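Local coordinates for beta-galactoside alpha-2,6-sialyltransferase (Photobacterium sp., PDB 2Z4T), which probably transfers sialic acid from a CMP-linked donor to the galactose of acceptor sugars such as lactose, forming alpha-2,6 linkages, at residues F340-Q346 with V433-M439; L354-T360 with S397-K403; D442-A448 with K459-F465. All blocks are in the same frame, centred on the assembly; numbering follows the deposited sequence.

In the fold
All three contacts lie in the part of the GT-B fold that carries the parallel sheet. Interactions 2 and 3 belong to that sheet: strands 356-360 and 443-447 are neighbours in it, the contact centres are about 11 Å apart, and T360 N lies 2.9 Å from A445 O. At the other end of the strands N356 N is 2.8 Å from D442 OD2. Interaction 1 packs helices beside the sheet, its centre about 14 Å from that of interaction 2, where L345 CD2 meets F401 CE1 at 3.8 Å. Helix 431-436 then leads into strand 443-447. Bound CMP is held directly by K403 of interaction 2, while one magnesium ion sits at the strands' opposite end.

Interaction 1 (F340-Q346 with V433-M439); sequences FDKQKLQ and VLMMTDM
F340 meets four residues of V433-M439 with different parts of its ring. L434 CD2 sits over one face, 3.8 Å from the centroid and 16° off the normal, a CH-pi contact; M439 CG lies in the ring plane at the edge near CZ, T437 OG1 is 3.4 Å from CE2, and V433 CG2 approaches CD2 obliquely. The T437 hydroxyl bonds to V433 O, which also receives T437 N from the opposite face of its carbonyl plane. Next, K342 runs out extended, CG anti to the backbone N (chi1 178°), past the M439 side chain, and its NZ donates to T437 O at 2.9 Å, in the carbonyl plane. L345 brings CD1 to 3.6 Å from L434 CD1, and Q346 NE2 approaches M439 SD at 3.3 Å. Bent at chi2 and chi3, the M439 chain touches F340, K342, L345 and Q346. Here helix 431-436 ends in a Schellman motif, with M439 N bonded to L434 O and D438, at positive phi, as the C-prime residue. The join between the start of helix 342-349 and the end of helix 431-436 is therefore chiefly apolar, and the lysine ammonium probably suits the carbonyl-rich helix C-terminus.

Interaction 2 (L354-T360 with S397-K403); sequences LPNFVFT and SYDLFFK. With C5P (cytidine-5'-monophosphate), chain C.
P355 lies over one face of the Y398 ring, the two side chains crossing at about a right angle: CG is 3.8 Å from the centroid and 21° off the normal, a CH-pi contact. Y398 CB also packs on F357 CB. Further along, F357 and L400 point the same way side by side, and F359 and F402 do likewise, but as edges: F359 CD2 and F402 CD1 meet at 3.8 Å, each near the other's ring plane. These four share the sheet face that packs on helices 371-386 and 410-417. Strands 356-360 and 399-403 are the parallel pair of a beta-alpha-beta unit crossing over through helix 371-386, and bonds such as F357 N to D399 O (2.9 Å, 165° at the hydrogen) fix their register. On the other face the V358 and F401 side chains cross at about a right angle, CG2 against CB, while the F401 ring turns its edge to F357 O. At one end L354, N356 and D399 belong to a magnesium site completed by Y349 and S352. At the other, K403 bends at chi2 (54°) and chi4, letting NZ bond weakly to CMP O2 (2.9 Å) and also to S427 O; K403 O accepts from cytosine N4 at 2.8 Å.

Interaction 3 (D442-A448 with K459-F465); sequences DAVAGIA and KIKFIVF
With chi1 at 64°, F462 holds CG between its own backbone N and carbonyl carbon, which folds the ring back across the neighbouring strand and lays its face on A445. The methyl CB stands 3.8 Å from the centroid, only 6° off the normal, and all six ring carbons are nearly equidistant from it: a centred CH-pi contact. F465 reaches A448 differently. Its CG is anti to the carbonyl carbon, and A448 CB sits over the face but displaced toward the rim, nearest CD1 at 3.5 Å. The same methyl touches I463 CG2. At the opposite end of the strands, K461 bends at chi2 and chi4 so that CG and NZ both lie against A443 CB, and V444 CG1 packs on K459 CB at 3.7 Å.

Backbone bonds tie the nearly parallel strands together. V444 uses both its polar atoms, N to K459 O and O from K461 N, the latter at 2.8 Å. Beyond this the pairing slackens, G446 N to F462 O being weak at 3.3 Å. V444 pairs with I460 but G446 with I463, one extra residue in the second strand, and K461 has a helical psi, consistent with a beta bulge there. The bonding tightens again where V464 N reaches G446 O. G446 itself is extended in a way that comes easily only to a residue without a side chain.

F462 and V464 lie against helix 371-386, A448 and F465 against helix 481-488. Such a parallel sheet sandwiched between helices is the Rossmann-like arrangement of a GT-B glycosyltransferase domain.

Interaction 1 (F340-Q346 with V433-M439)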
loop_
_atom_site.group_PDB
_atom_site.type_symbol
_atom_site.label_atom_id
_atom_site.label_comp_id
_atom_site.label_asym_id
_atom_site.label_seq_id
_atom_site.Cartn_x
_atom_site.Cartn_y
_atom_site.Cartn_z
ATOM N N PHE A 340 0.494 12.413 8.716
ATOM C CA PHE A 340 1.429 12.453 9.826
ATOM C C PHE A 340 2.186 13.782 9.896
ATOM O O PHE A 340 3.014 14.105 9.039
ATOM C CB PHE A 340 2.401 11.266 9.791
ATOM C CG PHE A 340 3.357 11.229 10.965
ATOM C CD1 PHE A 340 2.937 11.614 12.243
ATOM C CD2 PHE A 340 4.665 10.795 10.796
ATOM C CE1 PHE A 340 3.806 11.570 13.323
ATOM C CE2 PHE A 340 5.538 10.756 11.873
ATOM C CZ PHE A 340 5.102 11.152 13.146
ATOM N N ASP A 341 1.879 14.561 10.916
ATOM C CA ASP A 341 2.641 15.759 11.190
ATOM C C ASP A 341 3.759 15.409 12.192
ATOM O O ASP A 341 3.556 15.378 13.410
ATOM C CB ASP A 341 1.711 16.849 11.717
ATOM C CG ASP A 341 2.426 18.173 11.966
ATOM O OD1 ASP A 341 3.661 18.307 11.712
ATOM O OD2 ASP A 341 1.722 19.087 12.433
ATOM N N LYS A 342 4.931 15.132 11.645
ATOM C CA LYS A 342 6.068 14.674 12.409
ATOM C C LYS A 342 6.578 15.696 13.404
ATOM O O LYS A 342 6.823 15.357 14.574
ATOM C CB LYS A 342 7.182 14.275 11.458
ATOM C CG LYS A 342 8.427 13.829 12.134
ATOM C CD LYS A 342 9.428 13.285 11.150
ATOM C CE LYS A 342 10.806 13.398 11.771
ATOM N NZ LYS A 342 11.717 12.354 11.260
ATOM N N GLN A 343 6.742 16.943 12.947
ATOM C CA GLN A 343 7.294 18.014 13.786
ATOM C C GLN A 343 6.384 18.247 15.024
ATOM O O GLN A 343 6.869 18.516 16.134
ATOM C CB GLN A 343 7.559 19.288 12.942
ATOM C CG GLN A 343 8.248 20.518 13.653
ATOM C CD GLN A 343 9.452 20.141 14.557
ATOM O OE1 GLN A 343 10.456 19.578 14.099
ATOM N NE2 GLN A 343 9.338 20.456 15.851
ATOM N N LYS A 344 5.074 18.092 14.834
ATOM C CA LYS A 344 4.115 18.272 15.917
ATOM C C LYS A 344 4.280 17.192 16.994
ATOM O O LYS A 344 4.308 17.512 18.193
ATOM C CB LYS A 344 2.681 18.328 15.365
ATOM C CG LYS A 344 1.564 18.084 16.389
ATOM C CD LYS A 344 0.259 18.704 15.909
ATOM C CE LYS A 344 -0.976 17.923 16.363
ATOM N NZ LYS A 344 -0.949 17.497 17.809
ATOM N N LEU A 345 4.405 15.930 16.574
ATOM C CA LEU A 345 4.716 14.841 17.510
ATOM C C LEU A 345 6.069 15.083 18.155
ATOM O O LEU A 345 6.199 14.981 19.377
ATOM C CB LEU A 345 4.715 13.470 16.840
ATOM C CG LEU A 345 4.201 12.239 17.602
ATOM C CD1 LEU A 345 4.828 10.943 17.072
ATOM C CD2 LEU A 345 4.371 12.301 19.084
ATOM N N GLN A 346 7.074 15.421 17.348
ATOM C CA GLN A 346 8.386 15.724 17.922
ATOM C C GLN A 346 8.305 16.817 18.986
ATOM O O GLN A 346 8.899 16.670 20.064
ATOM C CB GLN A 346 9.454 16.028 16.861
ATOM C CG GLN A 346 10.895 16.081 17.431
ATOM C CD GLN A 346 11.362 14.760 18.076
ATOM O OE1 GLN A 346 11.622 14.697 19.284
ATOM N NE2 GLN A 346 11.466 13.711 17.266
ATOM N N VAL A 433 4.600 3.941 10.043
ATOM C CA VAL A 433 5.197 5.165 9.562
ATOM C C VAL A 433 6.009 5.846 10.659
ATOM O O VAL A 433 7.028 6.500 10.366
ATOM C CB VAL A 433 4.235 6.130 8.788
ATOM C CG1 VAL A 433 3.008 5.412 8.242
ATOM C CG2 VAL A 433 3.882 7.353 9.571
ATOM N N LEU A 434 5.618 5.648 11.921
ATOM C CA LEU A 434 6.445 6.165 13.015
ATOM C C LEU A 434 7.776 5.430 13.084
ATOM O O LEU A 434 8.797 6.027 13.411
ATOM C CB LEU A 434 5.751 6.139 14.387
ATOM C CG LEU A 434 4.398 6.795 14.686
ATOM C CD1 LEU A 434 4.533 7.518 15.980
ATOM C CD2 LEU A 434 3.855 7.744 13.613
ATOM N N MET A 435 7.763 4.139 12.786
ATOM C CA MET A 435 9.008 3.390 12.683
ATOM C C MET A 435 9.885 3.932 11.555
ATOM O O MET A 435 11.064 4.172 11.770
ATOM C CB MET A 435 8.752 1.905 12.455
ATOM C CG MET A 435 10.013 1.044 12.483
ATOM S SD MET A 435 9.646 -0.647 11.929
ATOM C CE MET A 435 9.207 -0.294 10.215
ATOM N N MET A 436 9.293 4.122 10.375
ATOM C CA MET A 436 10.015 4.553 9.177
ATOM C C MET A 436 10.530 5.972 9.286
ATOM O O MET A 436 11.536 6.302 8.653
ATOM C CB MET A 436 9.138 4.437 7.928
ATOM C CG MET A 436 8.760 2.999 7.585
ATOM S SD MET A 436 8.058 2.861 5.957
ATOM C CE MET A 436 6.411 3.517 6.211
ATOM N N THR A 437 9.855 6.803 10.078
ATOM C CA THR A 437 10.287 8.182 10.267
ATOM C C THR A 437 11.176 8.363 11.511
ATOM O O THR A 437 11.551 9.492 11.868
ATOM C CB THR A 437 9.087 9.150 10.331
ATOM O OG1 THR A 437 8.206 8.749 11.386
ATOM C CG2 THR A 437 8.298 9.179 8.964
ATOM N N ASP A 438 11.526 7.247 12.160
ATOM C CA ASP A 438 12.361 7.281 13.374
ATOM C C ASP A 438 11.690 8.111 14.474
ATOM O O ASP A 438 12.312 8.966 15.080
ATOM C CB ASP A 438 13.769 7.802 13.049
ATOM C CG ASP A 438 14.745 7.603 14.193
ATOM O OD1 ASP A 438 14.614 6.599 14.960
ATOM O OD2 ASP A 438 15.663 8.458 14.337
ATOM N N MET A 439 10.406 7.844 14.698
ATOM C CA MET A 439 9.550 8.594 15.617
ATOM C C MET A 439 8.936 7.635 16.630
ATOM O O MET A 439 7.865 7.890 17.193
ATOM C CB MET A 439 8.434 9.313 14.851
ATOM C CG MET A 439 8.856 10.595 14.115
ATOM S SD MET A 439 9.711 11.765 15.201
ATOM C CE MET A 439 8.370 12.367 16.236
#

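Interaction 2 (L354-T360 with S397-K403)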
loop_
_atom_site.group_PDB
_atom_site.type_symbol
_atom_site.label_atom_id
_atom_site.label_comp_id
_atom_site.label_asym_id
_atom_site.label_seq_id
_atom_site.Cartn_x
_atom_site.Cartn_y
_atom_site.Cartn_z
ATOM N N LEU A 354 9.744 13.722 30.986
ATOM C CA LEU A 354 9.422 12.300 31.091
ATOM C C LEU A 354 9.671 11.570 29.771
ATOM O O LEU A 354 9.477 12.160 28.692
ATOM C CB LEU A 354 7.974 12.093 31.585
ATOM C CG LEU A 354 7.535 12.886 32.833
ATOM C CD1 LEU A 354 6.154 12.439 33.320
ATOM C CD2 LEU A 354 8.552 12.795 33.967
ATOM N N PRO A 355 10.126 10.297 29.848
ATOM C CA PRO A 355 10.225 9.469 28.643
ATOM C C PRO A 355 8.815 9.287 28.103
ATOM O O PRO A 355 7.866 9.480 28.847
ATOM C CB PRO A 355 10.775 8.142 29.170
ATOM C CG PRO A 355 10.396 8.126 30.649
ATOM C CD PRO A 355 10.547 9.564 31.061
ATOM N N ASN A 356 8.667 8.946 26.828
ATOM C CA ASN A 356 7.342 8.859 26.225
ATOM C C ASN A 356 6.869 7.447 25.955
ATOM O O ASN A 356 7.625 6.600 25.460
ATOM C CB ASN A 356 7.317 9.678 24.940
ATOM C CG ASN A 356 7.925 11.036 25.138
ATOM O OD1 ASN A 356 7.543 11.769 26.054
ATOM N ND2 ASN A 356 8.909 11.361 24.324
ATOM N N PHE A 357 5.600 7.216 26.272
ATOM C CA PHE A 357 4.982 5.909 26.185
ATOM C C PHE A 357 3.836 5.992 25.190
ATOM O O PHE A 357 2.998 6.883 25.302
ATOM C CB PHE A 357 4.477 5.497 27.572
ATOM C CG PHE A 357 3.463 4.382 27.564
ATOM C CD1 PHE A 357 3.655 3.231 26.800
ATOM C CD2 PHE A 357 2.338 4.461 28.374
ATOM C CE1 PHE A 357 2.720 2.200 26.808
ATOM C CE2 PHE A 357 1.405 3.430 28.409
ATOM C CZ PHE A 357 1.592 2.296 27.628
ATOM N N VAL A 358 3.821 5.097 24.204
ATOM C CA VAL A 358 2.693 5.007 23.291
ATOM C C VAL A 358 1.942 3.723 23.575
ATOM O O VAL A 358 2.534 2.643 23.554
ATOM C CB VAL A 358 3.109 5.034 21.780
ATOM C CG1 VAL A 358 1.884 4.742 20.863
ATOM C CG2 VAL A 358 3.741 6.362 21.406
ATOM N N PHE A 359 0.656 3.839 23.884
ATOM C CA PHE A 359 -0.189 2.674 23.973
ATOM C C PHE A 359 -0.822 2.459 22.611
ATOM O O PHE A 359 -1.406 3.408 22.050
ATOM C CB PHE A 359 -1.268 2.820 25.047
ATOM C CG PHE A 359 -2.272 1.705 25.032
ATOM C CD1 PHE A 359 -2.029 0.529 25.724
ATOM C CD2 PHE A 359 -3.437 1.810 24.273
ATOM C CE1 PHE A 359 -2.947 -0.517 25.690
ATOM C CE2 PHE A 359 -4.368 0.771 24.224
ATOM C CZ PHE A 359 -4.120 -0.399 24.934
ATOM N N THR A 360 -0.715 1.236 22.074
ATOM C CA THR A 360 -1.340 0.923 20.788
ATOM C C THR A 360 -2.647 0.168 21.001
ATOM O O THR A 360 -2.669 -0.854 21.690
ATOM C CB THR A 360 -0.393 0.126 19.831
ATOM O OG1 THR A 360 -0.101 -1.174 20.366
ATOM C CG2 THR A 360 0.891 0.865 19.626
ATOM N N SER A 397 7.515 7.155 35.635
ATOM C CA SER A 397 6.475 7.995 35.035
ATOM C C SER A 397 6.808 8.353 33.577
ATOM O O SER A 397 7.955 8.692 33.253
ATOM C CB SER A 397 6.265 9.261 35.845
ATOM O OG SER A 397 6.424 8.989 37.220
ATOM N N TYR A 398 5.791 8.291 32.718
ATOM C CA TYR A 398 5.912 8.552 31.285
ATOM C C TYR A 398 4.880 9.561 30.872
ATOM O O TYR A 398 3.832 9.646 31.484
ATOM C CB TYR A 398 5.608 7.283 30.488
ATOM C CG TYR A 398 6.729 6.288 30.459
ATOM C CD1 TYR A 398 7.577 6.202 29.357
ATOM C CD2 TYR A 398 6.956 5.438 31.542
ATOM C CE1 TYR A 398 8.619 5.286 29.333
ATOM C CE2 TYR A 398 8.003 4.528 31.537
ATOM C CZ TYR A 398 8.821 4.451 30.430
ATOM O OH TYR A 398 9.853 3.552 30.424
ATOM N N ASP A 399 5.164 10.318 29.819
ATOM C CA ASP A 399 4.124 11.022 29.105
ATOM C C ASP A 399 3.351 9.995 28.287
ATOM O O ASP A 399 3.935 9.152 27.582
ATOM C CB ASP A 399 4.725 12.063 28.179
ATOM C CG ASP A 399 5.432 13.177 28.935
ATOM O OD1 ASP A 399 4.851 13.687 29.917
ATOM O OD2 ASP A 399 6.559 13.547 28.525
ATOM N N LEU A 400 2.029 10.081 28.399
ATOM C CA LEU A 400 1.117 9.107 27.839
ATOM C C LEU A 400 0.677 9.520 26.435
ATOM O O LEU A 400 0.157 10.626 26.256
ATOM C CB LEU A 400 -0.097 8.995 28.757
ATOM C CG LEU A 400 -1.207 8.013 28.383
ATOM C CD1 LEU A 400 -0.674 6.598 28.166
ATOM C CD2 LEU A 400 -2.259 8.049 29.485
ATOM N N PHE A 401 0.866 8.610 25.465
ATOM C CA PHE A 401 0.481 8.788 24.056
ATOM C C PHE A 401 -0.398 7.640 23.586
ATOM O O PHE A 401 -0.254 6.495 24.046
ATOM C CB PHE A 401 1.725 8.884 23.174
ATOM C CG PHE A 401 2.509 10.158 23.377
ATOM C CD1 PHE A 401 2.421 11.192 22.459
ATOM C CD2 PHE A 401 3.319 10.322 24.483
ATOM C CE1 PHE A 401 3.120 12.366 22.633
ATOM C CE2 PHE A 401 4.029 11.502 24.682
ATOM C CZ PHE A 401 3.919 12.539 23.753
ATOM N N PHE A 402 -1.312 7.935 22.667
ATOM C CA PHE A 402 -2.254 6.925 22.194
ATOM C C PHE A 402 -2.263 6.792 20.683
ATOM O O PHE A 402 -2.269 7.789 19.976
ATOM C CB PHE A 402 -3.659 7.218 22.732
ATOM C CG PHE A 402 -4.747 6.302 22.197
ATOM C CD1 PHE A 402 -4.734 4.930 22.466
ATOM C CD2 PHE A 402 -5.801 6.822 21.457
ATOM C CE1 PHE A 402 -5.748 4.095 21.999
ATOM C CE2 PHE A 402 -6.818 6.004 20.988
ATOM C CZ PHE A 402 -6.798 4.631 21.260
ATOM N N LYS A 403 -2.290 5.551 20.211
ATOM C CA LYS A 403 -2.458 5.178 18.800
ATOM C C LYS A 403 -3.420 3.975 18.887
ATOM O O LYS A 403 -2.927 2.860 18.927
ATOM C CB LYS A 403 -1.069 4.724 18.332
ATOM C CG LYS A 403 -0.956 4.276 16.882
ATOM C CD LYS A 403 -1.502 5.380 15.982
ATOM C CE LYS A 403 -1.650 4.908 14.616
ATOM N NZ LYS A 403 -2.800 4.040 14.385
HETATM O O3P C5P C . -4.206 -4.399 14.686
HETATM P P C5P C . -4.132 -4.946 13.310
HETATM O O1P C5P C . -5.514 -4.821 12.686
HETATM O O2P C5P C . -3.418 -6.281 13.247
HETATM O "O5'" C5P C . -3.151 -3.982 12.531
HETATM C "C5'" C5P C . -3.062 -3.966 11.122
HETATM C "C4'" C5P C . -2.354 -2.656 10.785
HETATM O "O4'" C5P C . -3.137 -1.546 11.246
HETATM C "C3'" C5P C . -1.025 -2.480 11.497
HETATM O "O3'" C5P C . 0.073 -3.016 10.769
HETATM C "C2'" C5P C . -0.896 -0.982 11.529
HETATM O "O2'" C5P C . -0.589 -0.477 10.228
HETATM C "C1'" C5P C . -2.294 -0.505 11.757
HETATM N N1 C5P C . -2.514 -0.249 13.179
HETATM C C2 C5P C . -2.062 0.978 13.737
HETATM N N3 C5P C . -2.269 1.257 15.049
HETATM C C4 C5P C . -2.903 0.362 15.855
HETATM C C5 C5P C . -3.361 -0.865 15.330
HETATM C C6 C5P C . -3.158 -1.147 13.969
HETATM O O2 C5P C . -1.463 1.813 13.044
HETATM N N4 C5P C . -3.101 0.682 17.159
#

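Interaction 3 (D442-A448 with K459-F465)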
loop_
_atom_site.group_PDB
_atom_site.type_symbol
_atom_site.label_atom_id
_atom_site.label_comp_id
_atom_site.label_asym_id
_atom_site.label_seq_id
_atom_site.Cartn_x
_atom_site.Cartn_y
_atom_site.Cartn_z
ATOM N N ASP A 442 9.991 6.102 23.624
ATOM C CA ASP A 442 10.842 5.244 24.455
ATOM C C ASP A 442 10.203 3.908 24.808
ATOM O O ASP A 442 10.906 2.919 24.973
ATOM C CB ASP A 442 11.235 5.951 25.746
ATOM C CG ASP A 442 11.847 7.280 25.483
ATOM O OD1 ASP A 442 12.974 7.295 24.934
ATOM O OD2 ASP A 442 11.185 8.299 25.780
ATOM N N ALA A 443 8.882 3.873 24.957
ATOM C CA ALA A 443 8.226 2.612 25.282
ATOM C C ALA A 443 6.945 2.467 24.508
ATOM O O ALA A 443 6.174 3.420 24.366
ATOM C CB ALA A 443 7.956 2.495 26.790
ATOM N N VAL A 444 6.728 1.269 23.999
ATOM C CA VAL A 444 5.463 0.932 23.360
ATOM C C VAL A 444 4.912 -0.355 23.928
ATOM O O VAL A 444 5.643 -1.328 24.116
ATOM C CB VAL A 444 5.504 0.983 21.783
ATOM C CG1 VAL A 444 6.929 1.096 21.194
ATOM C CG2 VAL A 444 4.645 -0.084 21.118
ATOM N N ALA A 445 3.630 -0.311 24.271
ATOM C CA ALA A 445 2.876 -1.473 24.725
ATOM C C ALA A 445 1.451 -1.366 24.186
ATOM O O ALA A 445 1.029 -0.303 23.726
ATOM C CB ALA A 445 2.888 -1.571 26.228
ATOM N N GLY A 446 0.713 -2.465 24.204
ATOM C CA GLY A 446 -0.629 -2.437 23.686
ATOM C C GLY A 446 -1.185 -3.795 23.351
ATOM O O GLY A 446 -0.693 -4.839 23.818
ATOM N N ILE A 447 -2.229 -3.776 22.534
ATOM C CA ILE A 447 -2.946 -4.983 22.216
ATOM C C ILE A 447 -2.317 -5.666 21.010
ATOM O O ILE A 447 -1.858 -5.015 20.070
ATOM C CB ILE A 447 -4.456 -4.700 21.978
ATOM C CG1 ILE A 447 -5.046 -3.815 23.102
ATOM C CG2 ILE A 447 -5.233 -6.012 21.752
ATOM C CD1 ILE A 447 -4.923 -4.365 24.534
ATOM N N ALA A 448 -2.292 -6.988 21.058
ATOM C CA ALA A 448 -1.801 -7.812 19.959
ATOM C C ALA A 448 -2.312 -7.279 18.629
ATOM O O ALA A 448 -3.516 -7.023 18.453
ATOM C CB ALA A 448 -2.252 -9.258 20.167
ATOM N N LYS A 459 11.781 -2.010 21.638
ATOM C CA LYS A 459 10.827 -0.964 21.991
ATOM C C LYS A 459 9.614 -1.466 22.786
ATOM O O LYS A 459 9.027 -0.707 23.562
ATOM C CB LYS A 459 10.357 -0.245 20.735
ATOM C CG LYS A 459 11.420 0.587 20.091
ATOM C CD LYS A 459 11.874 1.715 21.007
ATOM C CE LYS A 459 12.388 2.854 20.148
ATOM N NZ LYS A 459 13.100 3.918 20.876
ATOM N N ILE A 460 9.266 -2.739 22.596
ATOM C CA ILE A 460 8.079 -3.356 23.191
ATOM C C ILE A 460 8.212 -3.652 24.688
ATOM O O ILE A 460 9.072 -4.425 25.092
ATOM C CB ILE A 460 7.765 -4.679 22.475
ATOM C CG1 ILE A 460 7.802 -4.482 20.939
ATOM C CG2 ILE A 460 6.442 -5.265 22.990
ATOM C CD1 ILE A 460 7.563 -5.791 20.118
ATOM N N LYS A 461 7.348 -3.053 25.505
ATOM C CA LYS A 461 7.301 -3.366 26.934
ATOM C C LYS A 461 6.408 -4.551 27.263
ATOM O O LYS A 461 6.795 -5.391 28.055
ATOM C CB LYS A 461 6.911 -2.146 27.753
ATOM C CG LYS A 461 7.968 -1.038 27.724
ATOM C CD LYS A 461 9.394 -1.609 27.822
ATOM C CE LYS A 461 10.445 -0.521 28.079
ATOM N NZ LYS A 461 10.738 0.257 26.831
ATOM N N PHE A 462 5.218 -4.623 26.671
ATOM C CA PHE A 462 4.378 -5.806 26.797
ATOM C C PHE A 462 3.268 -5.799 25.760
ATOM O O PHE A 462 2.879 -4.744 25.260
ATOM C CB PHE A 462 3.814 -5.984 28.222
ATOM C CG PHE A 462 2.877 -4.888 28.670
ATOM C CD1 PHE A 462 1.530 -4.912 28.328
ATOM C CD2 PHE A 462 3.334 -3.850 29.473
ATOM C CE1 PHE A 462 0.644 -3.894 28.746
ATOM C CE2 PHE A 462 2.466 -2.825 29.901
ATOM C CZ PHE A 462 1.114 -2.852 29.530
ATOM N N ILE A 463 2.778 -6.988 25.436
ATOM C CA ILE A 463 1.674 -7.138 24.520
ATOM C C ILE A 463 0.539 -7.829 25.252
ATOM O O ILE A 463 0.760 -8.706 26.069
ATOM C CB ILE A 463 2.089 -7.954 23.284
ATOM C CG1 ILE A 463 3.213 -7.245 22.519
ATOM C CG2 ILE A 463 0.907 -8.189 22.360
ATOM C CD1 ILE A 463 3.756 -8.054 21.355
ATOM N N VAL A 464 -0.693 -7.434 24.988
ATOM C CA VAL A 464 -1.797 -8.074 25.677
ATOM C C VAL A 464 -2.773 -8.557 24.639
ATOM O O VAL A 464 -3.094 -7.829 23.698
ATOM C CB VAL A 464 -2.482 -7.123 26.681
ATOM C CG1 VAL A 464 -3.718 -7.781 27.286
ATOM C CG2 VAL A 464 -1.503 -6.712 27.771
ATOM N N PHE A 465 -3.228 -9.791 24.806
ATOM C CA PHE A 465 -4.210 -10.375 23.921
ATOM C C PHE A 465 -5.609 -10.218 24.485
ATOM O O PHE A 465 -5.811 -10.106 25.689
ATOM C CB PHE A 465 -3.920 -11.859 23.694
ATOM C CG PHE A 465 -2.661 -12.122 22.939
ATOM C CD1 PHE A 465 -2.709 -12.459 21.595
ATOM C CD2 PHE A 465 -1.427 -12.044 23.568
ATOM C CE1 PHE A 465 -1.531 -12.704 20.887
ATOM C CE2 PHE A 465 -0.245 -12.286 22.861
ATOM C CZ PHE A 465 -0.296 -12.608 21.521
#